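PlaB phospholipase (Legionella pneumophila, PDB 6ZTI) is a virulence-associated phospholipase of the alpha/beta hydrolase class whose activity is controlled by tetramerization mediated by NAD(H). Local coordinates at residues L112-K115 with C121-S124; I200-Y205 with E324-L329; V220-A225 with K390-L395. One frame throughout, in Å; residues are numbered along the deposited sequence.

Contact 1 of 3, residues L112-K115 with C121-S124; sequences LYFK and CPLS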
# COMPACT_ATOMS: atom_id res chain seq x y z
N LEU B 112 33.22 7.02 -5.06
CA LEU B 112 32.77 8.15 -5.87
C LEU B 112 33.94 8.92 -6.47
O LEU B 112 33.84 9.42 -7.59
CB LEU B 112 31.90 9.08 -5.02
CG LEU B 112 30.45 8.66 -4.75
CD1 LEU B 112 29.85 9.56 -3.71
CD2 LEU B 112 29.60 8.68 -6.03
N TYR B 113 35.05 9.04 -5.73
CA TYR B 113 36.13 9.94 -6.11
C TYR B 113 37.42 9.25 -6.53
O TYR B 113 38.24 9.90 -7.18
CB TYR B 113 36.44 10.90 -4.95
CG TYR B 113 35.32 11.86 -4.66
CD1 TYR B 113 35.19 13.04 -5.39
CD2 TYR B 113 34.36 11.58 -3.69
CE1 TYR B 113 34.14 13.92 -5.15
CE2 TYR B 113 33.32 12.44 -3.44
CZ TYR B 113 33.21 13.62 -4.18
OH TYR B 113 32.16 14.47 -3.94
N PHE B 114 37.62 7.96 -6.23
CA PHE B 114 38.94 7.38 -6.48
C PHE B 114 38.90 5.94 -6.97
O PHE B 114 39.96 5.29 -7.00
CB PHE B 114 39.78 7.47 -5.21
CG PHE B 114 40.15 8.88 -4.84
CD1 PHE B 114 41.16 9.53 -5.51
CD2 PHE B 114 39.47 9.56 -3.85
CE1 PHE B 114 41.49 10.83 -5.20
CE2 PHE B 114 39.79 10.85 -3.54
CZ PHE B 114 40.81 11.49 -4.21
N LYS B 115 37.75 5.45 -7.44
CA LYS B 115 37.59 4.03 -7.70
C LYS B 115 38.71 3.49 -8.57
O LYS B 115 39.43 2.56 -8.18
CB LYS B 115 36.24 3.76 -8.36
CG LYS B 115 36.05 2.30 -8.74
CD LYS B 115 34.62 1.98 -9.19
CE LYS B 115 34.53 0.63 -9.90
NZ LYS B 115 35.04 -0.49 -9.07
N CYS B 121 44.28 8.55 -3.90
CA CYS B 121 43.42 8.81 -2.77
C CYS B 121 44.24 9.34 -1.59
O CYS B 121 45.27 8.74 -1.25
CB CYS B 121 42.70 7.53 -2.38
SG CYS B 121 41.52 7.70 -1.04
N PRO B 122 43.83 10.43 -0.95
CA PRO B 122 44.62 10.97 0.17
C PRO B 122 44.53 10.15 1.45
O PRO B 122 45.18 10.48 2.44
CB PRO B 122 44.02 12.36 0.37
CG PRO B 122 42.60 12.20 -0.05
CD PRO B 122 42.61 11.22 -1.18
N LEU B 123 43.75 9.08 1.45
CA LEU B 123 43.60 8.23 2.62
C LEU B 123 44.69 7.17 2.59
O LEU B 123 44.93 6.55 1.55
CB LEU B 123 42.20 7.61 2.63
CG LEU B 123 41.81 6.60 3.70
CD1 LEU B 123 40.31 6.71 4.01
CD2 LEU B 123 42.13 5.18 3.24
N SER B 124 45.38 6.99 3.72
CA SER B 124 46.43 5.99 3.85
C SER B 124 46.00 4.77 4.65
O SER B 124 46.52 3.68 4.41
CB SER B 124 47.66 6.60 4.54
OG SER B 124 47.39 6.88 5.90
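Phe114, from the last part of helix 102-114, lays one face of its ring against Cys121 and reaches Pro122 with its far end. The principal interaction is a CH-pi contact: Cys121 CA stands over the face, 3.7 Å from the centroid of the Phe114 ring and 14° off the ring normal, displaced toward the rim on the side of CD1. An alpha-carbon hydrogen, made slightly acidic by the flanking peptide groups, suits the electron-rich face of a phenylalanine.

A sulfur-aromatic contact accompanies it. Cys121 SG approaches obliquely, 4.4 Å from the Phe114 centroid, and its nearest ring atom is CD2. The thiol swings there because SG lies anti to the Cys121 backbone N (chi1 -177°). The same sulfur accepts a weak hydrogen bond from Leu123 N at 3.6 Å, which tends to hold it in place.

The remaining contacts are apolar. Phe114 CG and Cys121 CB are 3.8 Å apart, and at the outer end of the ring Phe114 CZ meets Pro122 CD at 3.5 Å, the two side chains crossing nearly at right angles. Small cysteine admits the ring close to the backbone, while the rigid proline ring offers a fixed apolar surface where the chain turns into its strand.

This is the return loop of a beta-alpha-beta unit made of strand 93-99, helix 102-114 and strand 123-129, in the parallel sheet of the alpha/beta hydrolase domain. Trp109 of the helix also touches Cys121 and Pro122, and Phe94 of the adjacent strand packs against Pro122.

Contact 2 of 3, residues I200-Y205 with E324-L329; sequences IDRQFY and EFVKTL. With SND (thionicotinamide-adenine-dinucleotide), chain I.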
# COMPACT_ATOMS: atom_id res chain seq x y z
N ILE B 200 27.14 -9.04 23.48
CA ILE B 200 25.91 -8.28 23.69
C ILE B 200 26.06 -7.53 25.00
O ILE B 200 26.46 -8.12 26.02
CB ILE B 200 24.67 -9.18 23.73
CG1 ILE B 200 24.53 -9.99 22.44
CG2 ILE B 200 23.41 -8.34 23.99
CD1 ILE B 200 24.51 -9.16 21.16
N ASP B 201 25.75 -6.24 25.00
CA ASP B 201 25.60 -5.54 26.27
C ASP B 201 24.18 -5.84 26.74
O ASP B 201 23.20 -5.25 26.26
CB ASP B 201 25.86 -4.04 26.15
CG ASP B 201 25.88 -3.36 27.53
OD1 ASP B 201 25.30 -3.92 28.47
OD2 ASP B 201 26.49 -2.28 27.69
N ARG B 202 24.06 -6.78 27.67
CA ARG B 202 22.77 -7.36 28.00
C ARG B 202 21.88 -6.40 28.78
O ARG B 202 20.69 -6.69 28.93
CB ARG B 202 22.98 -8.67 28.77
CG ARG B 202 23.77 -9.68 27.92
CD ARG B 202 23.46 -11.13 28.26
NE ARG B 202 24.15 -12.00 27.33
CZ ARG B 202 23.66 -12.36 26.14
NH1 ARG B 202 22.47 -11.92 25.74
NH2 ARG B 202 24.37 -13.15 25.36
N GLN B 203 22.43 -5.28 29.26
CA GLN B 203 21.62 -4.23 29.84
C GLN B 203 20.74 -3.54 28.81
O GLN B 203 19.78 -2.86 29.19
CB GLN B 203 22.50 -3.17 30.51
CG GLN B 203 23.32 -3.67 31.67
CD GLN B 203 23.93 -2.53 32.47
OE1 GLN B 203 23.83 -1.36 32.08
NE2 GLN B 203 24.56 -2.86 33.59
N PHE B 204 21.05 -3.68 27.53
CA PHE B 204 20.37 -2.94 26.48
C PHE B 204 19.67 -3.89 25.51
O PHE B 204 19.60 -3.65 24.31
CB PHE B 204 21.35 -2.04 25.72
CG PHE B 204 22.05 -1.03 26.60
CD1 PHE B 204 21.50 -0.63 27.81
CD2 PHE B 204 23.26 -0.48 26.21
CE1 PHE B 204 22.15 0.30 28.62
CE2 PHE B 204 23.91 0.45 27.01
CZ PHE B 204 23.35 0.84 28.22
N TYR B 205 19.15 -4.99 26.04
CA TYR B 205 18.33 -5.90 25.24
C TYR B 205 16.90 -5.39 25.20
O TYR B 205 16.31 -5.12 26.25
CB TYR B 205 18.38 -7.30 25.84
CG TYR B 205 17.66 -8.36 25.03
CD1 TYR B 205 18.16 -8.79 23.81
CD2 TYR B 205 16.50 -8.96 25.52
CE1 TYR B 205 17.51 -9.76 23.08
CE2 TYR B 205 15.85 -9.95 24.79
CZ TYR B 205 16.37 -10.35 23.57
OH TYR B 205 15.73 -11.33 22.84
N GLU B 324 28.64 -18.40 27.52
CA GLU B 324 28.55 -17.28 28.44
C GLU B 324 27.47 -17.62 29.45
O GLU B 324 26.36 -18.02 29.07
CB GLU B 324 28.21 -15.99 27.68
CG GLU B 324 27.97 -14.74 28.53
CD GLU B 324 27.39 -13.60 27.70
OE1 GLU B 324 27.00 -13.86 26.54
OE2 GLU B 324 27.31 -12.45 28.21
N PHE B 325 27.79 -17.46 30.74
CA PHE B 325 26.86 -17.73 31.83
C PHE B 325 26.57 -16.43 32.55
O PHE B 325 27.51 -15.75 32.99
CB PHE B 325 27.42 -18.78 32.79
CG PHE B 325 27.53 -20.15 32.19
CD1 PHE B 325 28.66 -20.52 31.47
CD2 PHE B 325 26.51 -21.06 32.32
CE1 PHE B 325 28.75 -21.77 30.89
CE2 PHE B 325 26.60 -22.32 31.75
CZ PHE B 325 27.72 -22.67 31.04
N VAL B 326 25.30 -16.07 32.64
CA VAL B 326 24.86 -14.82 33.26
C VAL B 326 24.04 -15.17 34.49
O VAL B 326 22.98 -15.79 34.39
CB VAL B 326 24.04 -13.96 32.29
CG1 VAL B 326 23.72 -12.64 32.93
CG2 VAL B 326 24.81 -13.77 31.01
N LYS B 327 24.53 -14.75 35.66
CA LYS B 327 23.92 -15.10 36.94
C LYS B 327 23.21 -13.89 37.52
O LYS B 327 23.76 -12.79 37.55
CB LYS B 327 24.97 -15.62 37.93
CG LYS B 327 25.19 -17.11 37.85
CD LYS B 327 25.99 -17.64 39.03
CE LYS B 327 27.47 -17.78 38.70
NZ LYS B 327 28.27 -18.29 39.85
N THR B 328 21.98 -14.11 37.98
CA THR B 328 21.21 -13.09 38.67
C THR B 328 20.69 -13.69 39.97
O THR B 328 20.83 -14.89 40.22
CB THR B 328 20.05 -12.57 37.81
OG1 THR B 328 19.03 -13.57 37.69
CG2 THR B 328 20.54 -12.20 36.43
N LEU B 329 20.09 -12.84 40.80
CA LEU B 329 19.51 -13.30 42.05
C LEU B 329 18.37 -14.28 41.84
O LEU B 329 17.98 -14.97 42.78
CB LEU B 329 19.02 -12.09 42.86
CG LEU B 329 19.98 -10.91 43.04
CD1 LEU B 329 19.24 -9.70 43.59
CD2 LEU B 329 21.14 -11.29 43.95
PA SND I . 14.06 -14.41 23.20
O1A SND I . 14.57 -13.23 23.97
O2A SND I . 14.92 -14.86 22.04
O5B SND I . 12.56 -14.11 22.64
C5B SND I . 11.88 -14.95 21.69
C4B SND I . 10.82 -14.07 21.09
O4B SND I . 10.01 -13.52 22.15
C3B SND I . 11.34 -12.86 20.32
O3B SND I . 10.43 -12.46 19.30
C2B SND I . 11.42 -11.79 21.41
O2B SND I . 11.36 -10.48 20.87
C1B SND I . 10.16 -12.12 22.22
N9A SND I . 10.21 -11.73 23.63
C8A SND I . 11.29 -11.81 24.48
N7A SND I . 11.05 -11.37 25.69
C5A SND I . 9.72 -10.96 25.63
C6A SND I . 8.87 -10.38 26.58
N6A SND I . 9.24 -10.08 27.83
N1A SND I . 7.60 -10.10 26.20
C2A SND I . 7.23 -10.38 24.95
N3A SND I . 7.95 -10.91 23.96
C4A SND I . 9.19 -11.18 24.37
O3 SND I . 13.73 -15.66 24.13
PN SND I . 14.31 -16.36 25.44
O1N SND I . 15.79 -16.35 25.36
O2N SND I . 13.61 -17.65 25.62
O5D SND I . 13.83 -15.30 26.52
C5D SND I . 13.67 -15.62 27.91
C4D SND I . 13.82 -14.33 28.67
O4D SND I . 15.19 -13.86 28.58
C3D SND I . 12.95 -13.17 28.17
O3D SND I . 12.39 -12.52 29.30
C2D SND I . 13.93 -12.31 27.38
O2D SND I . 13.60 -10.93 27.34
C1D SND I . 15.20 -12.52 28.20
N1N SND I . 16.39 -12.28 27.33
C2N SND I . 17.25 -11.34 27.75
C3N SND I . 18.42 -11.12 27.06
C7N SND I . 19.37 -10.05 27.48
S7N SND I . 20.82 -9.86 26.70
N7N SND I . 18.99 -9.28 28.47
C4N SND I . 18.68 -11.88 25.93
C5N SND I . 17.77 -12.83 25.51
C6N SND I . 16.61 -13.02 26.23
O HOH W 1 27.32 -12.03 23.99
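Arg202 and Glu324 approach from opposite directions and join in a salt bridge, the tight part of this otherwise sparse contact, the NE/NH2 edge of the guanidinium turned to the carboxylate. Arg202 NH2 donates to Glu324 OE1 at 3.0 Å and 169°, with the oxygen almost in the guanidinium plane but the nitrogen above the carboxylate plane. The second bond, from Arg202 NE to Glu324 OE2 at 3.3 Å, is weak; the two flat groups are turned 45° against each other. Glutamate's extended chain, CG anti to the backbone N (chi1 176°), spans the gap from strand 323-327. A water ties OE1 also to Ile200 N.

Strand 323-327 is half of a beta hairpin with strand 332-336, whose Tyr335 makes a cation-pi contact with Arg202. Arg202, Tyr205 and Tyr335 line a dinucleotide pocket. Arg202 O accepts from N7N of the thionicotinamide at 3.1 Å, and the thionicotinamide ring lies over one face of Tyr205, with C4N 3.4 Å above the plane of the tyrosine ring, over its centre. Gly376 and Leu362 of the third subunit bind the same ligand, so the pocket bridges chains.

Packing is looser beside the salt bridge, where branched, apolar Val326 offers CG2 to Arg202 CD at 4.0 Å. Beyond it, Lys327 to Leu329 are exposed to solvent.

Contact 3 of 3, residues V220-A225 with K390-L395; sequences VVRVAA and KLTYFL. With SND (thionicotinamide-adenine-dinucleotide), chain O.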
# COMPACT_ATOMS: atom_id res chain seq x y z
N VAL B 220 23.99 -4.90 17.02
CA VAL B 220 23.59 -4.05 15.91
C VAL B 220 24.06 -4.64 14.58
O VAL B 220 23.31 -4.65 13.61
CB VAL B 220 24.14 -2.62 16.09
CG1 VAL B 220 23.82 -1.76 14.88
CG2 VAL B 220 23.58 -2.01 17.35
N VAL B 221 25.30 -5.12 14.52
CA VAL B 221 25.88 -5.64 13.29
C VAL B 221 26.37 -7.05 13.53
O VAL B 221 27.05 -7.33 14.53
CB VAL B 221 27.03 -4.75 12.77
CG1 VAL B 221 26.49 -3.45 12.23
CG2 VAL B 221 28.05 -4.48 13.87
N ARG B 222 26.03 -7.95 12.62
CA ARG B 222 26.54 -9.30 12.68
C ARG B 222 28.01 -9.31 12.30
O ARG B 222 28.43 -8.59 11.39
CB ARG B 222 25.73 -10.19 11.73
CG ARG B 222 24.23 -10.18 12.04
CD ARG B 222 23.41 -10.66 10.87
NE ARG B 222 22.08 -11.06 11.29
CZ ARG B 222 21.08 -11.37 10.47
NH1 ARG B 222 21.24 -11.31 9.16
NH2 ARG B 222 19.90 -11.74 10.97
N VAL B 223 28.81 -10.12 13.00
CA VAL B 223 30.22 -10.25 12.65
C VAL B 223 30.37 -10.45 11.15
O VAL B 223 31.20 -9.82 10.49
CB VAL B 223 30.88 -11.40 13.43
CG1 VAL B 223 32.33 -11.61 12.99
CG2 VAL B 223 30.82 -11.17 14.93
N ALA B 224 29.59 -11.37 10.59
CA ALA B 224 29.73 -11.66 9.18
C ALA B 224 29.40 -10.46 8.31
O ALA B 224 29.95 -10.32 7.21
CB ALA B 224 28.85 -12.85 8.78
N ALA B 225 28.51 -9.58 8.77
CA ALA B 225 28.18 -8.39 7.99
C ALA B 225 29.23 -7.29 8.09
O ALA B 225 29.10 -6.28 7.39
CB ALA B 225 26.83 -7.82 8.41
N LYS B 390 15.42 -9.75 -3.06
CA LYS B 390 16.58 -9.73 -2.19
C LYS B 390 16.23 -10.40 -0.87
O LYS B 390 15.35 -9.92 -0.15
CB LYS B 390 17.08 -8.30 -1.98
CG LYS B 390 17.41 -7.58 -3.28
CD LYS B 390 18.48 -8.26 -4.12
CE LYS B 390 19.83 -8.23 -3.47
NZ LYS B 390 20.37 -6.85 -3.34
N LEU B 391 16.91 -11.49 -0.57
CA LEU B 391 16.57 -12.36 0.55
C LEU B 391 17.85 -12.70 1.28
O LEU B 391 18.80 -13.19 0.66
CB LEU B 391 15.85 -13.62 0.05
CG LEU B 391 15.53 -14.71 1.07
CD1 LEU B 391 14.44 -14.23 2.01
CD2 LEU B 391 15.12 -15.99 0.39
N THR B 392 17.90 -12.44 2.58
CA THR B 392 19.11 -12.66 3.37
C THR B 392 18.86 -13.76 4.39
O THR B 392 17.95 -13.66 5.22
CB THR B 392 19.55 -11.35 4.05
OG1 THR B 392 19.88 -10.37 3.05
CG2 THR B 392 20.75 -11.59 4.90
N TYR B 393 19.68 -14.81 4.33
CA TYR B 393 19.68 -15.87 5.33
C TYR B 393 20.91 -15.73 6.21
O TYR B 393 21.99 -15.40 5.73
CB TYR B 393 19.69 -17.26 4.69
CG TYR B 393 18.33 -17.93 4.59
CD1 TYR B 393 17.34 -17.40 3.79
CD2 TYR B 393 18.06 -19.11 5.27
CE1 TYR B 393 16.10 -18.00 3.69
CE2 TYR B 393 16.82 -19.72 5.17
CZ TYR B 393 15.85 -19.18 4.37
OH TYR B 393 14.62 -19.79 4.28
N PHE B 394 20.74 -16.03 7.49
CA PHE B 394 21.79 -16.02 8.48
C PHE B 394 21.85 -17.41 9.09
O PHE B 394 20.84 -17.90 9.63
CB PHE B 394 21.49 -14.94 9.53
CG PHE B 394 22.64 -14.61 10.44
CD1 PHE B 394 23.91 -14.40 9.92
CD2 PHE B 394 22.43 -14.45 11.80
CE1 PHE B 394 24.95 -14.09 10.76
CE2 PHE B 394 23.46 -14.14 12.63
CZ PHE B 394 24.73 -13.96 12.12
N LEU B 395 23.01 -18.05 9.00
CA LEU B 395 23.17 -19.46 9.30
C LEU B 395 24.28 -19.67 10.31
O LEU B 395 25.26 -18.91 10.36
CB LEU B 395 23.51 -20.28 8.04
CG LEU B 395 22.62 -20.06 6.83
CD1 LEU B 395 23.20 -20.86 5.66
CD2 LEU B 395 21.19 -20.44 7.10
PA SND O . 9.22 -14.04 7.12
O1A SND O . 9.65 -12.82 7.85
O2A SND O . 9.86 -15.33 7.59
O5B SND O . 9.48 -13.95 5.52
C5B SND O . 9.25 -12.68 4.88
C4B SND O . 9.06 -12.89 3.39
O4B SND O . 10.22 -13.56 2.85
C3B SND O . 7.86 -13.74 3.00
O3B SND O . 7.25 -13.23 1.82
C2B SND O . 8.49 -15.11 2.77
O2B SND O . 7.75 -15.93 1.87
C1B SND O . 9.80 -14.70 2.13
N9A SND O . 10.84 -15.71 2.24
C8A SND O . 11.51 -16.09 3.37
N7A SND O . 12.29 -17.13 3.22
C5A SND O . 12.13 -17.46 1.88
C6A SND O . 12.64 -18.51 1.10
N6A SND O . 13.52 -19.41 1.55
N1A SND O . 12.23 -18.59 -0.18
C2A SND O . 11.40 -17.66 -0.66
N3A SND O . 10.87 -16.61 -0.02
C4A SND O . 11.26 -16.58 1.26
O3 SND O . 7.65 -14.22 7.25
PN SND O . 6.51 -15.15 6.61
O1N SND O . 7.12 -16.43 6.18
O2N SND O . 5.77 -14.34 5.62
O5D SND O . 5.65 -15.37 7.95
C5D SND O . 4.60 -14.44 8.30
C4D SND O . 4.50 -14.27 9.81
O4D SND O . 4.45 -15.56 10.45
C3D SND O . 5.67 -13.54 10.49
O3D SND O . 5.20 -12.87 11.66
C2D SND O . 6.60 -14.70 10.84
O2D SND O . 7.50 -14.38 11.89
C1D SND O . 5.57 -15.73 11.29
N1N SND O . 6.11 -17.14 11.08
C2N SND O . 5.99 -17.68 9.85
C3N SND O . 6.40 -18.97 9.62
C7N SND O . 6.17 -19.61 8.30
S7N SND O . 5.49 -21.12 8.19
N7N SND O . 6.46 -18.90 7.23
C4N SND O . 6.96 -19.69 10.67
C5N SND O . 7.10 -19.11 11.91
C6N SND O . 6.67 -17.81 12.10
O HOH W 2 18.81 -12.48 7.98
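Arg222 lies flat on Phe394, guanidinium and ring centres 4.0 Å apart and planes only 10° from parallel. The two side chains run antiparallel, each overlapping the other's length. Arg222 CG is anti to the carbonyl carbon (chi1 -57°), and the chain then runs extended to NE, drawing its whole length across the ring. Its methylene CD sits over the face, 3.6 Å from the Phe394 centroid, in a CH-pi contact; Arg222 CZ follows off-centre, nearest Phe394 CG and CD2, giving a cation-pi contact. Phe394 turns CG anti to its own backbone N (chi1 -167°), which presents the ring to the arginine.

Strand 390-396 belongs to the large mixed sheet, and the arginine enters from beside the short helix 223-226, thus joining that sheet to the loop region after strand 191-197. Arginine suits this buried place because it offers apolar methylenes and a flat cationic face to the ring, with N-H donors left round its edge: its NE and NH2 form salt bridges with Glu214 and Asp380, and NH1 donates to a water at 2.9 Å that is itself bonded to Thr392 O.

On the strand's other side Tyr393 points away from the arginine. Its OH accepts from N6A of a bound dinucleotide at 3.0 Å, while Leu391 CD2 rests near adenine C6A at 3.6 Å.

Contact 1 closes first along the chain, within a single loop return, whereas the segments of contacts 2 and 3 alternate, interleaving the region after strand 191-197 with the C-terminal half. Contact 1 lies in the parallel sheet's domain, its centre about 42 Å from that of contact 2 and 28 Å from that of contact 3, away from the bound dinucleotides. Contacts 2 and 3 come within about 6 Å at their nearest atoms without touching. Each tethers a part of the 198-226 region to later strands, the hairpin 323-336 or the mixed sheet, and each holds dinucleotide-binding residues. That placement is consistent with ligand-mediated tetramer assembly.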